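Local coordinates for protein lipolytic enzyme, g-d-s-l (Clostridium thermocellum, PDB 2W47) that binds a glycan together with a calcium ion through a family 6 carbohydrate-binding module, an all-beta domain, at residues A2-Y7 with Y125-S130; T21-Y26 with G89-W94; V32-E37 with A112-S117. All blocks are in the same frame, centred on the assembly; numbering follows the deposited sequence.

Interaction 1. Residues A2-Y7 with Y125-S130; sequences ASPVIY and YLKVFS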
loop_
_atom_site.group_PDB
_atom_site.type_symbol
_atom_site.label_atom_id
_atom_site.label_comp_id
_atom_site.label_asym_id
_atom_site.label_seq_id
_atom_site.Cartn_x
_atom_site.Cartn_y
_atom_site.Cartn_z
ATOM N N ALA A 2 -19.412 8.903 -1.429
ATOM C CA ALA A 2 -19.044 7.671 -2.185
ATOM C C ALA A 2 -18.422 6.615 -1.272
ATOM O O ALA A 2 -17.731 6.945 -0.305
ATOM C CB ALA A 2 -18.095 8.012 -3.329
ATOM N N SER A 3 -18.680 5.349 -1.589
ATOM C CA SER A 3 -18.110 4.217 -0.863
ATOM C C SER A 3 -16.600 4.145 -1.097
ATOM O O SER A 3 -16.118 4.585 -2.144
ATOM C CB SER A 3 -18.760 2.913 -1.330
ATOM O OG SER A 3 -20.173 2.981 -1.238
ATOM N N PRO A 4 -15.844 3.595 -0.124
ATOM C CA PRO A 4 -14.409 3.432 -0.376
ATOM C C PRO A 4 -14.143 2.575 -1.607
ATOM O O PRO A 4 -14.923 1.664 -1.927
ATOM C CB PRO A 4 -13.908 2.720 0.881
ATOM C CG PRO A 4 -14.907 3.055 1.937
ATOM C CD PRO A 4 -16.221 3.120 1.220
ATOM N N VAL A 5 -13.054 2.883 -2.300
ATOM C CA VAL A 5 -12.669 2.140 -3.488
ATOM C C VAL A 5 -11.479 1.263 -3.125
ATOM O O VAL A 5 -10.494 1.734 -2.548
ATOM C CB VAL A 5 -12.330 3.078 -4.658
ATOM C CG1 VAL A 5 -11.926 2.280 -5.887
ATOM C CG2 VAL A 5 -13.532 3.972 -4.990
ATOM N N ILE A 6 -11.605 -0.022 -3.424
ATOM C CA ILE A 6 -10.520 -0.956 -3.172
ATOM C C ILE A 6 -9.737 -1.200 -4.457
ATOM O O ILE A 6 -10.300 -1.563 -5.495
ATOM C CB ILE A 6 -11.020 -2.277 -2.539
ATOM C CG1 ILE A 6 -11.491 -2.024 -1.097
ATOM C CG2 ILE A 6 -9.925 -3.337 -2.576
ATOM C CD1 ILE A 6 -12.037 -3.248 -0.377
ATOM N N TYR A 7 -8.434 -0.954 -4.371
ATOM C CA TYR A 7 -7.504 -1.189 -5.464
ATOM C C TYR A 7 -6.817 -2.509 -5.167
ATOM O O TYR A 7 -5.961 -2.592 -4.279
ATOM C CB TYR A 7 -6.517 -0.019 -5.577
ATOM C CG TYR A 7 -7.214 1.224 -6.055
ATOM C CD1 TYR A 7 -7.311 1.513 -7.417
ATOM C CD2 TYR A 7 -7.844 2.082 -5.155
ATOM C CE1 TYR A 7 -7.988 2.641 -7.863
ATOM C CE2 TYR A 7 -8.525 3.210 -5.593
ATOM C CZ TYR A 7 -8.597 3.479 -6.944
ATOM O OH TYR A 7 -9.271 4.590 -7.401
ATOM N N TYR A 125 -4.316 -5.133 -0.619
ATOM C CA TYR A 125 -4.954 -4.086 -1.410
ATOM C C TYR A 125 -4.646 -2.717 -0.842
ATOM O O TYR A 125 -4.094 -2.599 0.261
ATOM C CB TYR A 125 -6.478 -4.287 -1.488
ATOM C CG TYR A 125 -7.253 -4.263 -0.183
ATOM C CD1 TYR A 125 -7.360 -3.094 0.578
ATOM C CD2 TYR A 125 -7.950 -5.384 0.242
ATOM C CE1 TYR A 125 -8.105 -3.065 1.758
ATOM C CE2 TYR A 125 -8.701 -5.364 1.409
ATOM C CZ TYR A 125 -8.771 -4.200 2.161
ATOM O OH TYR A 125 -9.510 -4.160 3.325
ATOM N N LEU A 126 -5.007 -1.696 -1.611
ATOM C CA LEU A 126 -5.023 -0.320 -1.160
ATOM C C LEU A 126 -6.473 0.132 -1.186
ATOM O O LEU A 126 -7.145 0.004 -2.203
ATOM C CB LEU A 126 -4.178 0.553 -2.090
ATOM C CG LEU A 126 -4.285 2.072 -1.919
ATOM C CD1 LEU A 126 -3.709 2.533 -0.589
ATOM C CD2 LEU A 126 -3.607 2.787 -3.077
ATOM N N LYS A 127 -6.948 0.651 -0.061
ATOM C CA LYS A 127 -8.304 1.164 0.074
ATOM C C LYS A 127 -8.226 2.680 0.145
ATOM O O LYS A 127 -7.442 3.229 0.919
ATOM C CB LYS A 127 -8.913 0.602 1.353
ATOM C CG LYS A 127 -10.307 1.121 1.707
ATOM C CD LYS A 127 -10.740 0.529 3.048
ATOM C CE LYS A 127 -12.140 0.943 3.448
ATOM N NZ LYS A 127 -12.536 0.256 4.708
ATOM N N VAL A 128 -9.041 3.356 -0.662
ATOM C CA VAL A 128 -8.988 4.810 -0.783
ATOM C C VAL A 128 -10.379 5.370 -0.545
ATOM O O VAL A 128 -11.358 4.917 -1.142
ATOM C CB VAL A 128 -8.452 5.254 -2.181
ATOM C CG1 VAL A 128 -8.353 6.777 -2.316
ATOM C CG2 VAL A 128 -7.086 4.618 -2.447
ATOM N N PHE A 129 -10.462 6.359 0.338
ATOM C CA PHE A 129 -11.726 7.051 0.563
ATOM C C PHE A 129 -11.483 8.496 0.944
ATOM O O PHE A 129 -10.400 8.863 1.407
ATOM C CB PHE A 129 -12.631 6.318 1.572
ATOM C CG PHE A 129 -12.008 6.074 2.920
ATOM C CD1 PHE A 129 -11.283 4.915 3.172
ATOM C CD2 PHE A 129 -12.190 6.985 3.960
ATOM C CE1 PHE A 129 -10.721 4.682 4.428
ATOM C CE2 PHE A 129 -11.627 6.763 5.213
ATOM C CZ PHE A 129 -10.901 5.605 5.448
ATOM N N SER A 130 -12.493 9.326 0.716
ATOM C CA SER A 130 -12.406 10.739 1.014
ATOM C C SER A 130 -12.287 10.937 2.521
ATOM O O SER A 130 -12.970 10.273 3.291
ATOM C CB SER A 130 -13.642 11.449 0.470
ATOM O OG SER A 130 -13.615 12.835 0.752
HETATM O O HOH W 1 -15.036 8.354 -0.287
#
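Strand 5-7 runs antiparallel to strand 125-130, and Val5 and Tyr7 pair with Val128 and Leu126 through four nearly straight backbone hydrogen bonds. The shortest is Tyr7 N to Leu126 O, at 2.7 Å. Between these two pairs, Ile6 and Lys127 form a non-hydrogen-bonded pair, with CA atoms 4.5 Å apart. On their face of the sheet, Ile6 CG2 sits over one face of the Tyr125 ring, 4.1 Å from its centroid, in a CH-pi contact. Tyr125 CG stands between its own backbone N and carbonyl carbon (chi1 61°), which sets the ring beside Ile6. Pro4 lies alongside the extended Lys127 chain, its CB 3.6 Å from Lys127 CE. Pro4 CB also packs 3.9 Å from Phe129 CB. On the other face, Tyr7 CE2 rests 3.7 Å from Val128 CG2. Beyond the paired residues, a water joins Ala2 O to Ser130 N. The Tyr7 hydroxyl is hydrogen-bonded to Asn47 N. Strand 5-8 is one of the two edge strands of a four-stranded antiparallel sheet. Strand 122-130 pairs on its other edge with strand 52-61, while Tyr7, Leu126 and Val128 pack against Val46 of strand 41-48 in the second sheet.

Interaction 2. Residues T21-Y26 with G89-W94; sequences TVNAGY and GAWTTW. With AQA (4-deoxy-beta-L-threo-hex-4-enopyranuronic acid), chain B.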
loop_
_atom_site.group_PDB
_atom_site.type_symbol
_atom_site.label_atom_id
_atom_site.label_comp_id
_atom_site.label_asym_id
_atom_site.label_seq_id
_atom_site.Cartn_x
_atom_site.Cartn_y
_atom_site.Cartn_z
ATOM N N THR A 21 -0.611 -16.407 -3.604
ATOM C CA THR A 21 -1.802 -16.832 -2.864
ATOM C C THR A 21 -1.433 -17.709 -1.670
ATOM O O THR A 21 -2.298 -18.355 -1.084
ATOM C CB THR A 21 -2.726 -17.668 -3.754
ATOM O OG1 THR A 21 -1.989 -18.808 -4.198
ATOM C CG2 THR A 21 -3.205 -16.878 -4.966
ATOM N N VAL A 22 -0.149 -17.723 -1.314
ATOM C CA VAL A 22 0.390 -18.652 -0.311
ATOM C C VAL A 22 -0.283 -18.582 1.057
ATOM O O VAL A 22 -0.704 -19.601 1.597
ATOM C CB VAL A 22 1.918 -18.453 -0.146
ATOM C CG1 VAL A 22 2.490 -19.342 0.963
ATOM C CG2 VAL A 22 2.615 -18.732 -1.462
ATOM N N ASN A 23 -0.383 -17.382 1.611
ATOM C CA ASN A 23 -0.872 -17.196 2.970
ATOM C C ASN A 23 -2.328 -16.816 3.007
ATOM O O ASN A 23 -2.738 -15.841 2.376
ATOM C CB ASN A 23 -0.044 -16.125 3.678
ATOM C CG ASN A 23 1.406 -16.503 3.793
ATOM O OD1 ASN A 23 2.281 -15.821 3.253
ATOM N ND2 ASN A 23 1.677 -17.606 4.475
ATOM N N ALA A 24 -3.106 -17.583 3.765
ATOM C CA ALA A 24 -4.540 -17.356 3.870
ATOM C C ALA A 24 -4.877 -15.986 4.449
ATOM O O ALA A 24 -4.075 -15.394 5.173
ATOM C CB ALA A 24 -5.185 -18.460 4.713
ATOM N N GLY A 25 -6.071 -15.500 4.137
ATOM C CA GLY A 25 -6.596 -14.285 4.749
ATOM C C GLY A 25 -6.623 -13.079 3.837
ATOM O O GLY A 25 -7.210 -12.053 4.182
ATOM N N TYR A 26 -6.007 -13.201 2.659
ATOM C CA TYR A 26 -6.080 -12.142 1.663
ATOM C C TYR A 26 -7.503 -12.090 1.103
ATOM O O TYR A 26 -8.318 -12.997 1.337
ATOM C CB TYR A 26 -5.054 -12.355 0.533
ATOM C CG TYR A 26 -5.295 -13.606 -0.292
ATOM C CD1 TYR A 26 -6.108 -13.574 -1.422
ATOM C CD2 TYR A 26 -4.722 -14.821 0.069
ATOM C CE1 TYR A 26 -6.337 -14.716 -2.174
ATOM C CE2 TYR A 26 -4.942 -15.969 -0.674
ATOM C CZ TYR A 26 -5.744 -15.911 -1.792
ATOM O OH TYR A 26 -5.959 -17.069 -2.512
ATOM N N GLY A 89 2.484 -10.288 13.345
ATOM C CA GLY A 89 2.611 -11.519 14.129
ATOM C C GLY A 89 2.693 -12.800 13.327
ATOM O O GLY A 89 3.564 -13.631 13.558
ATOM N N ALA A 90 1.746 -12.980 12.424
ATOM C CA ALA A 90 1.694 -14.160 11.570
ATOM C C ALA A 90 1.475 -13.701 10.144
ATOM O O ALA A 90 0.899 -12.633 9.917
ATOM C CB ALA A 90 0.574 -15.072 11.993
ATOM N N TRP A 91 1.908 -14.520 9.186
ATOM C CA TRP A 91 1.723 -14.202 7.765
ATOM C C TRP A 91 0.259 -14.259 7.352
ATOM O O TRP A 91 -0.111 -13.761 6.294
ATOM C CB TRP A 91 2.565 -15.116 6.876
ATOM C CG TRP A 91 4.017 -14.755 6.918
ATOM C CD1 TRP A 91 5.034 -15.496 7.452
ATOM C CD2 TRP A 91 4.616 -13.547 6.426
ATOM N NE1 TRP A 91 6.231 -14.831 7.316
ATOM C CE2 TRP A 91 6.005 -13.635 6.686
ATOM C CE3 TRP A 91 4.118 -12.405 5.780
ATOM C CZ2 TRP A 91 6.899 -12.617 6.336
ATOM C CZ3 TRP A 91 5.015 -11.394 5.426
ATOM C CH2 TRP A 91 6.385 -11.508 5.713
ATOM N N THR A 92 -0.568 -14.857 8.203
ATOM C CA THR A 92 -2.004 -14.978 7.956
ATOM C C THR A 92 -2.824 -13.971 8.776
ATOM O O THR A 92 -4.058 -14.014 8.778
ATOM C CB THR A 92 -2.487 -16.408 8.260
ATOM O OG1 THR A 92 -2.104 -16.751 9.599
ATOM C CG2 THR A 92 -1.871 -17.404 7.286
ATOM N N THR A 93 -2.128 -13.065 9.469
ATOM C CA THR A 93 -2.777 -11.981 10.182
ATOM C C THR A 93 -2.565 -10.680 9.423
ATOM O O THR A 93 -1.431 -10.252 9.209
ATOM C CB THR A 93 -2.267 -11.856 11.624
ATOM O OG1 THR A 93 -2.537 -13.086 12.303
ATOM C CG2 THR A 93 -2.988 -10.728 12.343
ATOM N N TRP A 94 -3.673 -10.087 8.997
ATOM C CA TRP A 94 -3.654 -8.929 8.123
ATOM C C TRP A 94 -4.173 -7.719 8.875
ATOM O O TRP A 94 -5.288 -7.738 9.413
ATOM C CB TRP A 94 -4.509 -9.181 6.882
ATOM C CG TRP A 94 -4.073 -10.366 6.080
ATOM C CD1 TRP A 94 -4.372 -11.685 6.331
ATOM C CD2 TRP A 94 -3.266 -10.360 4.890
ATOM N NE1 TRP A 94 -3.801 -12.491 5.370
ATOM C CE2 TRP A 94 -3.117 -11.703 4.480
ATOM C CE3 TRP A 94 -2.650 -9.350 4.133
ATOM C CZ2 TRP A 94 -2.385 -12.061 3.342
ATOM C CZ3 TRP A 94 -1.910 -9.715 3.002
ATOM C CH2 TRP A 94 -1.789 -11.055 2.624
HETATM O O6A AQA B . 9.576 -12.746 3.994
HETATM C C6 AQA B . 8.573 -12.683 3.230
HETATM O O6B AQA B . 8.323 -11.670 2.528
HETATM C C5 AQA B . 7.743 -13.726 3.171
HETATM O O5 AQA B . 8.058 -14.862 4.028
HETATM C C4 AQA B . 6.647 -13.710 2.377
HETATM C C3 AQA B . 5.849 -14.978 2.151
HETATM O O3 AQA B . 4.498 -14.691 1.766
HETATM C C2 AQA B . 5.864 -15.773 3.451
HETATM O O2 AQA B . 5.148 -17.002 3.309
HETATM C C1 AQA B . 7.304 -16.068 3.859
HETATM O O HOH W 2 0.695 -12.778 3.931
#
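Asn23 and Trp91 meet at the bound 4-deoxy-beta-L-threo-hex-4-enopyranuronic acid (AQA). Asn23 OD1 accepts a hydrogen bond from AQA O2 at 3.1 Å. AQA O3 lies 2.9 Å from the same OD1, though its proton has another acceptor within reach. The sugar ring lies over one face of the Trp91 indole, with AQA C2 3.8 Å above the ring plane and over its centre. On the six-membered ring, Trp91 CZ2 approaches AQA O5 to 3.4 Å. The Asn23 amide is nearly parallel to the indole, with the planes 15° apart, and Asn23 ND2 touches Trp91 CB at 3.6 Å. Asn23 CG lies anti to its carbonyl carbon (chi1 -61°), and this swings the amide to Trp91 CB and AQA. A water donates to Trp91 O and, weakly, to Asn23 OD1. Further out, Trp94 joins the two loops. Its NE1 donates an almost straight bond to Ala24 O, 2.9 Å long and in the indole plane. Gly25 O and Tyr26 N lie over one face of that indole, and Trp91 O lies over the other. Asn23 O is buried near the rim of the Trp94 ring and has no polar partner. A type I turn from Ala90 to Thr93, closed by Thr93 N to Ala90 O, carries Trp91 and leads into Trp94. Tyr31 supports both loops: its hydroxyl is hydrogen-bonded to Asn23 N and its ring meets Trp94 edge-to-face. Glu20, Arg68 and Asn122 also bond AQA. An aromatic platform flanked by polar side chains is a familiar form of glycan-binding site in carbohydrate-binding modules.

Interaction 3. Residues V32-E37 with A112-S117; sequences VNYHNE and ATAIAS. With CA (calcium ion), chain C; AQA (4-deoxy-beta-L-threo-hex-4-enopyranuronic acid), chain B.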
loop_
_atom_site.group_PDB
_atom_site.type_symbol
_atom_site.label_atom_id
_atom_site.label_comp_id
_atom_site.label_asym_id
_atom_site.label_seq_id
_atom_site.Cartn_x
_atom_site.Cartn_y
_atom_site.Cartn_z
ATOM N N VAL A 32 0.225 -9.072 -3.024
ATOM C CA VAL A 32 1.600 -8.837 -3.459
ATOM C C VAL A 32 2.598 -9.306 -2.411
ATOM O O VAL A 32 2.473 -8.985 -1.238
ATOM C CB VAL A 32 1.870 -7.346 -3.734
ATOM C CG1 VAL A 32 3.275 -7.161 -4.285
ATOM C CG2 VAL A 32 0.857 -6.787 -4.715
ATOM N N ASN A 33 3.594 -10.061 -2.861
ATOM C CA ASN A 33 4.744 -10.424 -2.049
ATOM C C ASN A 33 5.977 -9.806 -2.689
ATOM O O ASN A 33 6.351 -10.172 -3.802
ATOM C CB ASN A 33 4.841 -11.951 -1.961
ATOM C CG ASN A 33 6.138 -12.444 -1.346
ATOM O OD1 ASN A 33 6.925 -11.679 -0.785
ATOM N ND2 ASN A 33 6.380 -13.743 -1.481
ATOM N N TYR A 34 6.574 -8.835 -1.996
ATOM C CA TYR A 34 7.770 -8.152 -2.472
ATOM C C TYR A 34 8.948 -9.113 -2.511
ATOM O O TYR A 34 9.067 -9.979 -1.649
ATOM C CB TYR A 34 8.131 -7.024 -1.506
ATOM C CG TYR A 34 7.307 -5.756 -1.608
ATOM C CD1 TYR A 34 6.002 -5.699 -1.129
ATOM C CD2 TYR A 34 7.865 -4.589 -2.120
ATOM C CE1 TYR A 34 5.260 -4.529 -1.187
ATOM C CE2 TYR A 34 7.133 -3.404 -2.184
ATOM C CZ TYR A 34 5.827 -3.388 -1.724
ATOM O OH TYR A 34 5.069 -2.238 -1.773
ATOM N N HIS A 35 9.845 -8.957 -3.483
ATOM C CA HIS A 35 11.151 -9.610 -3.374
ATOM C C HIS A 35 11.808 -9.153 -2.079
ATOM O O HIS A 35 11.639 -8.001 -1.661
ATOM C CB HIS A 35 12.062 -9.215 -4.533
ATOM C CG HIS A 35 11.688 -9.816 -5.852
ATOM N ND1 HIS A 35 10.565 -10.595 -6.038
ATOM C CD2 HIS A 35 12.287 -9.722 -7.063
ATOM C CE1 HIS A 35 10.499 -10.971 -7.304
ATOM N NE2 HIS A 35 11.528 -10.445 -7.948
ATOM N N ASN A 36 12.559 -10.048 -1.449
ATOM C CA ASN A 36 13.249 -9.685 -0.225
ATOM C C ASN A 36 14.555 -8.967 -0.528
ATOM O O ASN A 36 15.661 -9.526 -0.469
ATOM C CB ASN A 36 13.366 -10.892 0.709
ATOM C CG ASN A 36 12.007 -11.301 1.287
ATOM O OD1 ASN A 36 10.975 -11.229 0.604
ATOM N ND2 ASN A 36 11.996 -11.705 2.542
ATOM N N GLU A 37 14.385 -7.710 -0.914
ATOM C CA GLU A 37 15.475 -6.831 -1.312
ATOM C C GLU A 37 15.014 -5.383 -1.251
ATOM O O GLU A 37 13.811 -5.101 -1.189
ATOM C CB GLU A 37 15.966 -7.185 -2.722
ATOM C CG GLU A 37 14.951 -6.920 -3.833
ATOM C CD GLU A 37 15.424 -7.396 -5.192
ATOM O OE1 GLU A 37 15.669 -8.610 -5.354
ATOM O OE2 GLU A 37 15.540 -6.550 -6.099
ATOM N N ALA A 112 4.331 2.548 -3.365
ATOM C CA ALA A 112 4.926 2.151 -2.086
ATOM C C ALA A 112 6.182 1.341 -2.380
ATOM O O ALA A 112 6.095 0.241 -2.923
ATOM C CB ALA A 112 3.932 1.345 -1.272
ATOM N N THR A 113 7.337 1.899 -2.015
ATOM C CA THR A 113 8.635 1.324 -2.350
ATOM C C THR A 113 9.319 0.803 -1.095
ATOM O O THR A 113 9.431 1.523 -0.098
ATOM C CB THR A 113 9.535 2.378 -3.015
ATOM O OG1 THR A 113 8.891 2.857 -4.198
ATOM C CG2 THR A 113 10.878 1.809 -3.419
ATOM N N ALA A 114 9.795 -0.436 -1.153
ATOM C CA ALA A 114 10.484 -1.046 -0.013
ATOM C C ALA A 114 11.823 -0.372 0.237
ATOM O O ALA A 114 12.622 -0.198 -0.690
ATOM C CB ALA A 114 10.677 -2.523 -0.254
ATOM N N ILE A 115 12.054 0.007 1.496
ATOM C CA ILE A 115 13.282 0.684 1.895
ATOM C C ILE A 115 14.392 -0.283 2.313
ATOM O O ILE A 115 15.553 -0.094 1.935
ATOM C CB ILE A 115 13.011 1.687 3.034
ATOM C CG1 ILE A 115 12.157 2.854 2.528
ATOM C CG2 ILE A 115 14.315 2.222 3.614
ATOM C CD1 ILE A 115 11.515 3.666 3.625
ATOM N N ALA A 116 14.043 -1.291 3.107
ATOM C CA ALA A 116 15.051 -2.146 3.737
ATOM C C ALA A 116 15.215 -3.471 3.007
ATOM O O ALA A 116 14.428 -3.799 2.117
ATOM C CB ALA A 116 14.735 -2.340 5.228
ATOM N N SER A 117 16.232 -4.228 3.401
ATOM C CA SER A 117 16.706 -5.357 2.606
ATOM C C SER A 117 15.826 -6.595 2.655
ATOM O O SER A 117 16.009 -7.510 1.850
ATOM C CB SER A 117 18.143 -5.718 3.005
ATOM O OG SER A 117 18.987 -4.601 2.822
HETATM CA CA CA C . 8.462 -10.689 0.502
HETATM O O6A AQA B . 9.576 -12.746 3.994
HETATM C C6 AQA B . 8.573 -12.683 3.230
HETATM O O6B AQA B . 8.323 -11.670 2.528
HETATM C C5 AQA B . 7.743 -13.726 3.171
HETATM O O5 AQA B . 8.058 -14.862 4.028
HETATM C C4 AQA B . 6.647 -13.710 2.377
HETATM C C3 AQA B . 5.849 -14.978 2.151
HETATM O O3 AQA B . 4.498 -14.691 1.766
HETATM C C2 AQA B . 5.864 -15.773 3.451
HETATM O O2 AQA B . 5.148 -17.002 3.309
HETATM C C1 AQA B . 7.304 -16.068 3.859
HETATM O O HOH W 3 6.480 -9.099 0.853
HETATM O O HOH W 4 17.377 -9.497 1.314
HETATM O O HOH W 5 9.370 -12.841 0.162
HETATM O O HOH W 6 9.501 -8.742 1.220
#
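The Tyr34 hydroxyl donates a hydrogen bond to Ala112 O, with OH and O 2.9 Å apart. The hydroxyl stands well above the carbonyl plane, so the bond does not lie on a lone pair. The carbonyl oxygen itself is at the edge of the tyrosine ring, near its plane. Ala114 CB packs against the same ring, 4.0 Å from Tyr34 CD2. Tyr34 CG lies beside its backbone N (chi1 -78°), directing the ring to strand 112-114 while the carbonyl serves the metal. Tyr34 O binds the calcium ion at 2.3 Å. Asn33 OD1 binds it at 2.2 Å and Asn36 OD1 at 2.6 Å. O6B of 4-deoxy-beta-L-threo-hex-4-enopyranuronic acid (AQA), one of its carboxylate oxygens, and three waters bring the ligands to seven. One of those waters also accepts a bond from Tyr34 N. Asn36 grips AQA as well: its ND2 donates a straight bond to AQA O6A, 3.0 Å away, and is also bonded to Asp118 OD1. Asn36 is the centre of an inverse gamma turn, closed by a weak bond from Glu37 N to His35 O. Past it, Glu37 CA makes a CH...O contact with Ser117 O. Asn33 ND2 is hydrogen-bonded to Glu20 OE2, which helps fix the amide that binds calcium. Here calcium bridges protein and ligand, joining the AQA carboxylate to the end of strand 31-34 and the loop after it, in the glycan pocket of this family 6 module.

How the interactions relate
Along the chain, interaction 1 pairs the first and last strands of the module, and both other contacts fall between its segments. Interactions 2 and 3 interleave: 21-26, 32-37, 89-94, then 112-117. Their centres are about 17 Å apart, yet both touch AQA, interaction 2 through its sugar ring and hydroxyls and interaction 3 through its carboxylate and the calcium ion. Interaction 1 is centred about 21 Å from interaction 2 and 23 Å from interaction 3, though nearest atoms come within about 6 Å. It lies in the four-stranded sheet, whereas strand 106-114 of interaction 3 belongs to the five-stranded sheet. Its centre is well away from the pocket built from loops and strand ends.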